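Long-range contacts in colicin-D (PDB 5ZNM), which is a toxin that inhibits protein synthesis in Escherichia coli and close relatives, here as its central domain and C-terminal tRNase domain: residues L151-Q156 with L166-T171; V214-V219 with V229-V234. One frame throughout, in Å; residues are numbered along the deposited sequence.

Contact 1: residues L151-Q156 with L166-T171; sequences LPVRGQ and LDLLKT
Thr171 closes the open end of an antiparallel hairpin by donating its hydroxyl to the carbonyl of Leu151, OG1 to O 2.6 Å, in the carbonyl plane and on a lone pair. The torsion (chi1 70°) sets OG1 between the backbone N and the carbonyl carbon and leaves the methyl CG2 against Arg154 CG, 3.7 Å away, the two side chains crossing at about a right angle.

The face carrying Val153 and Leu168 is closely packed, and both residues are buried. There Val153 CG1 lies 3.9 Å from Leu168 CB, and Gly155, where a CB would crowd Leu166, lets Leu166 CD1 and Leu168 CD2 each come to 4.2 Å from Gly155 CA. Phe80 of helix 79-86 touches both leucines. The opposite face holds longer, more polar chains: Arg154 bends at chi3 to reach Asp261 and the Pro177 carbonyl, while Asp167 forms a salt bridge with Arg99 of strand 96-103. By contrast, Pro152, Leu169 and Lys170 are partly exposed to solvent, though Thr171 N still bonds Pro152 O at 3.0 Å.

Paired amides of Arg154 with Leu169 (N to O 2.9 Å, O to N 2.8 Å) and of Gln156 with Asp167 fix the register. The chemistry thus divides: main-chain bonds zip the hairpin, apolar groups seat it on the helix, and the charged ends tie it to neighbouring parts of the central domain.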
ATOM      1  N   LEU A 151      16.810 -11.052 -16.703  1.00 24.83           N
ATOM      2  CA  LEU A 151      16.708  -9.780 -16.024  1.00 23.38           C
ATOM      3  C   LEU A 151      18.054  -9.085 -16.005  1.00 26.65           C
ATOM      4  O   LEU A 151      19.092  -9.721 -15.779  1.00 26.88           O
ATOM      5  CB  LEU A 151      16.211  -9.932 -14.581  1.00 22.68           C
ATOM      6  CG  LEU A 151      14.799 -10.482 -14.410  1.00 23.70           C
ATOM      7  CD1 LEU A 151      14.372 -10.394 -12.945  1.00 27.74           C
ATOM      8  CD2 LEU A 151      13.832  -9.735 -15.303  1.00 30.24           C
ATOM      9  N   PRO A 152      18.054  -7.774 -16.211  1.00 27.04           N
ATOM     10  CA  PRO A 152      19.299  -7.040 -16.150  1.00 24.28           C
ATOM     11  C   PRO A 152      19.818  -6.876 -14.722  1.00 29.36           C
ATOM     12  O   PRO A 152      21.013  -6.605 -14.528  1.00 28.62           O
ATOM     13  CB  PRO A 152      18.908  -5.700 -16.807  1.00 27.54           C
ATOM     14  CG  PRO A 152      17.602  -5.485 -16.508  1.00 30.42           C
ATOM     15  CD  PRO A 152      16.940  -6.862 -16.517  1.00 31.76           C
ATOM     16  N   VAL A 153      18.950  -7.037 -13.723  1.00 26.64           N
ATOM     17  CA  VAL A 153      19.296  -6.925 -12.311  1.00 32.77           C
ATOM     18  C   VAL A 153      18.644  -8.086 -11.593  1.00 28.39           C
ATOM     19  O   VAL A 153      17.448  -8.324 -11.777  1.00 28.79           O
ATOM     20  CB  VAL A 153      18.797  -5.610 -11.682  1.00 30.82           C
ATOM     21  CG1 VAL A 153      19.114  -5.590 -10.191  1.00 29.09           C
ATOM     22  CG2 VAL A 153      19.421  -4.446 -12.356  1.00 30.75           C
ATOM     23  N   ARG A 154      19.413  -8.800 -10.774  1.00 25.26           N
ATOM     24  CA  ARG A 154      18.839  -9.807  -9.898  1.00 21.11           C
ATOM     25  C   ARG A 154      19.060  -9.410  -8.449  1.00 29.18           C
ATOM     26  O   ARG A 154      19.926  -8.587  -8.129  1.00 28.12           O
ATOM     27  CB  ARG A 154      19.424 -11.193 -10.181  1.00 18.90           C
ATOM     28  CG  ARG A 154      18.872 -11.793 -11.474  1.00 25.00           C
ATOM     29  CD  ARG A 154      19.647 -13.030 -11.886  1.00 24.44           C
ATOM     30  NE  ARG A 154      19.362 -14.170 -11.028  1.00 23.12           N
ATOM     31  CZ  ARG A 154      19.962 -15.349 -11.165  1.00 31.77           C
ATOM     32  NH1 ARG A 154      20.871 -15.515 -12.120  1.00 27.25           N
ATOM     33  NH2 ARG A 154      19.668 -16.354 -10.350  1.00 25.83           N
ATOM     34  N   GLY A 155      18.263 -10.002  -7.567  1.00 24.78           N
ATOM     35  CA  GLY A 155      18.248  -9.622  -6.170  1.00 24.46           C
ATOM     36  C   GLY A 155      18.589 -10.788  -5.266  1.00 27.95           C
ATOM     37  O   GLY A 155      18.373 -11.953  -5.611  1.00 27.32           O
ATOM     38  N   GLN A 156      19.118 -10.457  -4.091  1.00 31.76           N
ATOM     39  CA  GLN A 156      19.470 -11.433  -3.073  1.00 26.62           C
ATOM     40  C   GLN A 156      19.280 -10.802  -1.702  1.00 28.02           C
ATOM     41  O   GLN A 156      19.728  -9.671  -1.477  1.00 27.18           O
ATOM     42  CB  GLN A 156      20.917 -11.892  -3.260  1.00 35.80           C
ATOM     43  CG  GLN A 156      21.580 -12.358  -2.003  1.00 39.64           C
ATOM     44  CD  GLN A 156      22.820 -13.146  -2.282  1.00 35.51           C
ATOM     45  OE1 GLN A 156      23.882 -12.588  -2.550  1.00 40.86           O
ATOM     46  NE2 GLN A 156      22.692 -14.464  -2.231  1.00 38.42           N
ATOM     47  N   LEU A 166      18.692  -6.043   0.921  1.00 24.88           N
ATOM     48  CA  LEU A 166      18.548  -6.550  -0.436  1.00 23.99           C
ATOM     49  C   LEU A 166      19.733  -6.068  -1.258  1.00 29.50           C
ATOM     50  O   LEU A 166      19.954  -4.856  -1.380  1.00 26.21           O
ATOM     51  CB  LEU A 166      17.234  -6.069  -1.056  1.00 26.01           C
ATOM     52  CG  LEU A 166      16.911  -6.533  -2.473  1.00 35.76           C
ATOM     53  CD1 LEU A 166      16.750  -8.037  -2.525  1.00 33.74           C
ATOM     54  CD2 LEU A 166      15.649  -5.842  -2.943  1.00 43.57           C
ATOM     55  N   ASP A 167      20.500  -7.008  -1.802  1.00 23.21           N
ATOM     56  CA  ASP A 167      21.588  -6.677  -2.710  1.00 24.90           C
ATOM     57  C   ASP A 167      21.063  -6.769  -4.130  1.00 29.17           C
ATOM     58  O   ASP A 167      20.552  -7.819  -4.531  1.00 29.54           O
ATOM     59  CB  ASP A 167      22.781  -7.617  -2.533  1.00 25.72           C
ATOM     60  CG  ASP A 167      23.666  -7.211  -1.386  1.00 35.75           C
ATOM     61  OD1 ASP A 167      23.399  -6.146  -0.787  1.00 40.65           O
ATOM     62  OD2 ASP A 167      24.633  -7.942  -1.094  1.00 37.26           O
ATOM     63  N   LEU A 168      21.165  -5.670  -4.873  1.00 27.91           N
ATOM     64  CA  LEU A 168      20.792  -5.642  -6.276  1.00 27.22           C
ATOM     65  C   LEU A 168      22.062  -5.812  -7.099  1.00 29.98           C
ATOM     66  O   LEU A 168      23.005  -5.019  -6.976  1.00 30.49           O
ATOM     67  CB  LEU A 168      20.052  -4.351  -6.630  1.00 29.34           C
ATOM     68  CG  LEU A 168      18.710  -4.166  -5.907  1.00 31.46           C
ATOM     69  CD1 LEU A 168      17.940  -2.985  -6.470  1.00 31.65           C
ATOM     70  CD2 LEU A 168      17.863  -5.432  -5.964  1.00 36.35           C
ATOM     71  N   LEU A 169      22.079  -6.854  -7.923  1.00 28.13           N
ATOM     72  CA  LEU A 169      23.263  -7.289  -8.641  1.00 29.45           C
ATOM     73  C   LEU A 169      23.048  -7.145 -10.134  1.00 31.34           C
ATOM     74  O   LEU A 169      22.033  -7.611 -10.674  1.00 29.51           O
ATOM     75  CB  LEU A 169      23.600  -8.736  -8.318  1.00 29.97           C
ATOM     76  CG  LEU A 169      23.773  -9.017  -6.832  1.00 35.65           C
ATOM     77  CD1 LEU A 169      23.744 -10.513  -6.590  1.00 36.02           C
ATOM     78  CD2 LEU A 169      25.069  -8.404  -6.344  1.00 35.02           C
ATOM     79  N   LYS A 170      24.015  -6.493 -10.781  1.00 32.63           N
ATOM     80  CA  LYS A 170      24.072  -6.398 -12.237  1.00 36.68           C
ATOM     81  C   LYS A 170      24.302  -7.791 -12.843  1.00 30.40           C
ATOM     82  O   LYS A 170      25.216  -8.512 -12.432  1.00 29.76           O
ATOM     83  CB  LYS A 170      25.179  -5.386 -12.642  1.00 42.85           C
ATOM     84  CG  LYS A 170      25.338  -5.105 -14.166  1.00 49.95           C
ATOM     85  CD  LYS A 170      24.069  -5.244 -15.020  1.00 66.34           C
ATOM     86  CE  LYS A 170      24.434  -5.389 -16.357  1.00 69.24           C
ATOM     87  NZ  LYS A 170      23.479  -6.395 -16.952  1.00 62.71           N
ATOM     88  N   THR A 171      23.494  -8.162 -13.819  1.00 30.94           N
ATOM     89  CA  THR A 171      23.651  -9.433 -14.479  1.00 32.58           C
ATOM     90  C   THR A 171      24.444  -9.206 -15.785  1.00 39.54           C
ATOM     91  O   THR A 171      24.541  -8.123 -16.255  1.00 40.79           O
ATOM     92  CB  THR A 171      22.333 -10.172 -14.797  1.00 27.87           C
ATOM     93  OG1 THR A 171      21.643  -9.497 -15.815  1.00 28.97           O
ATOM     94  CG2 THR A 171      21.443 -10.305 -13.622  1.00 21.23           C
TER

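Contact 2: residues V214-V219 with V229-V234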
ATOM      1  N   VAL A 214      -5.882 -16.242  -2.236  1.00 16.89           N
ATOM      2  CA  VAL A 214      -6.909 -15.236  -1.982  1.00 19.32           C
ATOM      3  C   VAL A 214      -6.217 -13.893  -1.782  1.00 19.51           C
ATOM      4  O   VAL A 214      -5.406 -13.766  -0.851  1.00 20.48           O
ATOM      5  CB  VAL A 214      -7.751 -15.595  -0.753  1.00 19.35           C
ATOM      6  CG1 VAL A 214      -8.868 -14.573  -0.569  1.00 16.45           C
ATOM      7  CG2 VAL A 214      -8.324 -17.018  -0.865  1.00 21.92           C
ATOM      8  N   PRO A 215      -6.529 -12.867  -2.583  1.00 17.15           N
ATOM      9  CA  PRO A 215      -5.958 -11.541  -2.325  1.00 19.22           C
ATOM     10  C   PRO A 215      -6.226 -11.123  -0.892  1.00 18.62           C
ATOM     11  O   PRO A 215      -7.300 -11.366  -0.343  1.00 18.55           O
ATOM     12  CB  PRO A 215      -6.676 -10.634  -3.333  1.00 18.10           C
ATOM     13  CG  PRO A 215      -7.089 -11.596  -4.461  1.00 15.06           C
ATOM     14  CD  PRO A 215      -7.461 -12.858  -3.732  1.00 13.95           C
ATOM     15  N   GLN A 216      -5.217 -10.537  -0.265  1.00 18.58           N
ATOM     16  CA  GLN A 216      -5.360 -10.219   1.141  1.00 20.01           C
ATOM     17  C   GLN A 216      -4.417  -9.088   1.526  1.00 24.94           C
ATOM     18  O   GLN A 216      -3.384  -9.326   2.175  1.00 26.61           O
ATOM     19  CB  GLN A 216      -5.079 -11.455   1.989  1.00 21.80           C
ATOM     20  CG  GLN A 216      -5.773 -11.463   3.330  1.00 23.76           C
ATOM     21  CD  GLN A 216      -5.769 -12.858   3.922  1.00 28.27           C
ATOM     22  OE1 GLN A 216      -4.770 -13.281   4.497  1.00 21.85           O
ATOM     23  NE2 GLN A 216      -6.871 -13.595   3.744  1.00 21.78           N
ATOM     24  N   PRO A 217      -4.729  -7.850   1.143  1.00 23.78           N
ATOM     25  CA  PRO A 217      -3.871  -6.721   1.548  1.00 22.06           C
ATOM     26  C   PRO A 217      -3.826  -6.510   3.054  1.00 28.36           C
ATOM     27  O   PRO A 217      -2.855  -5.934   3.563  1.00 27.59           O
ATOM     28  CB  PRO A 217      -4.503  -5.527   0.815  1.00 23.58           C
ATOM     29  CG  PRO A 217      -5.920  -5.930   0.601  1.00 23.88           C
ATOM     30  CD  PRO A 217      -5.883  -7.411   0.341  1.00 21.70           C
ATOM     31  N   SER A 218      -4.854  -6.946   3.774  1.00 26.87           N
ATOM     32  CA  SER A 218      -4.846  -7.039   5.228  1.00 29.18           C
ATOM     33  C   SER A 218      -5.903  -8.064   5.621  1.00 25.74           C
ATOM     34  O   SER A 218      -6.684  -8.523   4.783  1.00 23.98           O
ATOM     35  CB  SER A 218      -5.097  -5.675   5.887  1.00 42.05           C
ATOM     36  OG  SER A 218      -6.076  -4.930   5.186  1.00 35.43           O
ATOM     37  N   VAL A 219      -5.927  -8.412   6.904  1.00 33.34           N
ATOM     38  CA  VAL A 219      -6.817  -9.486   7.377  1.00 33.81           C
ATOM     39  C   VAL A 219      -8.261  -9.002   7.348  1.00 27.97           C
ATOM     40  O   VAL A 219      -8.562  -7.929   7.895  1.00 26.23           O
ATOM     41  CB  VAL A 219      -6.426  -9.926   8.794  1.00 31.45           C
ATOM     42  CG1 VAL A 219      -7.345 -11.052   9.263  1.00 29.12           C
ATOM     43  CG2 VAL A 219      -4.970 -10.367   8.843  1.00 37.55           C
ATOM     44  N   VAL A 229     -11.816 -17.867   4.301  1.00 17.13           N
ATOM     45  CA  VAL A 229     -10.597 -17.868   3.481  1.00 15.74           C
ATOM     46  C   VAL A 229      -9.406 -18.081   4.400  1.00 18.15           C
ATOM     47  O   VAL A 229      -9.460 -17.763   5.587  1.00 19.19           O
ATOM     48  CB  VAL A 229     -10.404 -16.543   2.695  1.00 17.50           C
ATOM     49  CG1 VAL A 229     -11.546 -16.264   1.680  1.00 17.27           C
ATOM     50  CG2 VAL A 229     -10.206 -15.351   3.665  1.00 20.01           C
ATOM     51  N   PRO A 230      -8.313 -18.632   3.854  1.00 15.69           N
ATOM     52  CA  PRO A 230      -7.077 -18.698   4.647  1.00 19.57           C
ATOM     53  C   PRO A 230      -6.599 -17.295   4.963  1.00 17.03           C
ATOM     54  O   PRO A 230      -6.757 -16.368   4.167  1.00 16.83           O
ATOM     55  CB  PRO A 230      -6.088 -19.426   3.725  1.00 20.24           C
ATOM     56  CG  PRO A 230      -6.928 -20.043   2.642  1.00 22.26           C
ATOM     57  CD  PRO A 230      -8.102 -19.126   2.487  1.00 16.88           C
ATOM     58  N   VAL A 231      -6.001 -17.145   6.134  1.00 16.60           N
ATOM     59  CA  VAL A 231      -5.495 -15.849   6.574  1.00 16.79           C
ATOM     60  C   VAL A 231      -3.987 -15.985   6.730  1.00 22.29           C
ATOM     61  O   VAL A 231      -3.502 -16.761   7.564  1.00 24.37           O
ATOM     62  CB  VAL A 231      -6.175 -15.376   7.862  1.00 21.10           C
ATOM     63  CG1 VAL A 231      -5.481 -14.132   8.409  1.00 18.86           C
ATOM     64  CG2 VAL A 231      -7.644 -15.031   7.554  1.00 21.71           C
ATOM     65  N   THR A 232      -3.248 -15.284   5.888  1.00 20.93           N
ATOM     66  CA  THR A 232      -1.791 -15.296   5.991  1.00 24.17           C
ATOM     67  C   THR A 232      -1.354 -14.521   7.231  1.00 21.56           C
ATOM     68  O   THR A 232      -1.868 -13.417   7.476  1.00 18.41           O
ATOM     69  CB  THR A 232      -1.181 -14.675   4.738  1.00 21.06           C
ATOM     70  OG1 THR A 232      -1.665 -15.368   3.584  1.00 23.33           O
ATOM     71  CG2 THR A 232       0.347 -14.759   4.781  1.00 26.06           C
ATOM     72  N   PRO A 233      -0.454 -15.065   8.056  1.00 22.02           N
ATOM     73  CA  PRO A 233       0.020 -14.305   9.222  1.00 24.81           C
ATOM     74  C   PRO A 233       0.665 -13.008   8.770  1.00 21.15           C
ATOM     75  O   PRO A 233       1.438 -12.986   7.814  1.00 24.00           O
ATOM     76  CB  PRO A 233       1.033 -15.252   9.878  1.00 26.35           C
ATOM     77  CG  PRO A 233       0.553 -16.619   9.466  1.00 24.37           C
ATOM     78  CD  PRO A 233       0.044 -16.451   8.065  1.00 19.67           C
ATOM     79  N   VAL A 234       0.326 -11.926   9.446  1.00 20.22           N
ATOM     80  CA  VAL A 234       0.744 -10.595   9.040  1.00 27.13           C
ATOM     81  C   VAL A 234       1.969 -10.203   9.847  1.00 30.01           C
ATOM     82  O   VAL A 234       2.098 -10.565  11.021  1.00 28.90           O
ATOM     83  CB  VAL A 234      -0.407  -9.587   9.212  1.00 33.68           C
ATOM     84  CG1 VAL A 234       0.060  -8.165   8.944  1.00 32.20           C
ATOM     85  CG2 VAL A 234      -1.533  -9.959   8.259  1.00 32.75           C
TER
HETATM   86  O   HOH W   1      -3.143 -11.730   5.673  1.00 26.95           O
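The side-chain amide of Gln216 grips the backbone of residues 230 to 232 with both of its ends. NE2 donates to Pro230 O at 2.8 Å, lying in that carbonyl's plane, with the acceptor only 14° out of the glutamine's own amide plane. OE1 accepts from Thr232 N at 2.9 Å. The glutamine reaches across because CG is anti to the backbone N (chi1 -153°) and the chain runs on extended, so that its flat head sits beside Val231, whose CA is 3.4 Å from OE1. With both ends engaged, the rotation of the amide is fixed.

Water adds a third polar link, donating to Gln216 OE1 and to Thr232 O. OE1 therefore accepts two bonds. The hydroxyl of Thr232 turns elsewhere, to Asn51 and Asn212.

Apolar contacts flank the amide. Near one end, Val214 CG1 meets Val229 CG1 at 3.9 Å, while Val214 CG2 lies against Pro230 CD at 4.0 Å, Val214 and Pro230 crossing at about a right angle. Near the other, Val219 sends CG1 to Val231 CG1 (3.7 Å) and CG2 to Val234 CG2 (3.5 Å), a more exposed cluster. Branched, compact valines suit such small patches. Pro230 is also packed by Tyr30 and helix 32-42, and Val214 touches Ala270 of the second subunit.

Neither segment forms a regular strand; the prolines, lacking an amide hydrogen, fit such irregular chains. A glutamine amide that bonds the C=O and N-H on the two sides of one residue, here Val231, offers a C=O and an N-H side by side, as one residue of an adjacent strand does in a parallel beta ladder, and so joins two parts of the long loop between strands 207-212 and 243-244 without a sheet.

Both contacts belong to the central domain and occur in series along the chain, yet they do not touch: their centres are 29 Å apart and their nearest atoms about 19 Å. Contact 1 is largely buried and joins neighbouring strands of one sheet, so repeated main-chain pairs carry it. Contact 2 is only partly buried and lies between two parts of one long loop, where one side-chain amide and a water stand in for those pairs. A glycine suits the buried sheet face, giving leucine methyls room; prolines, with no amide hydrogen to pair, suit the irregular loop. Their surroundings differ as well: contact 1 meets its own chain alone, whereas contact 2 also borders the second subunit.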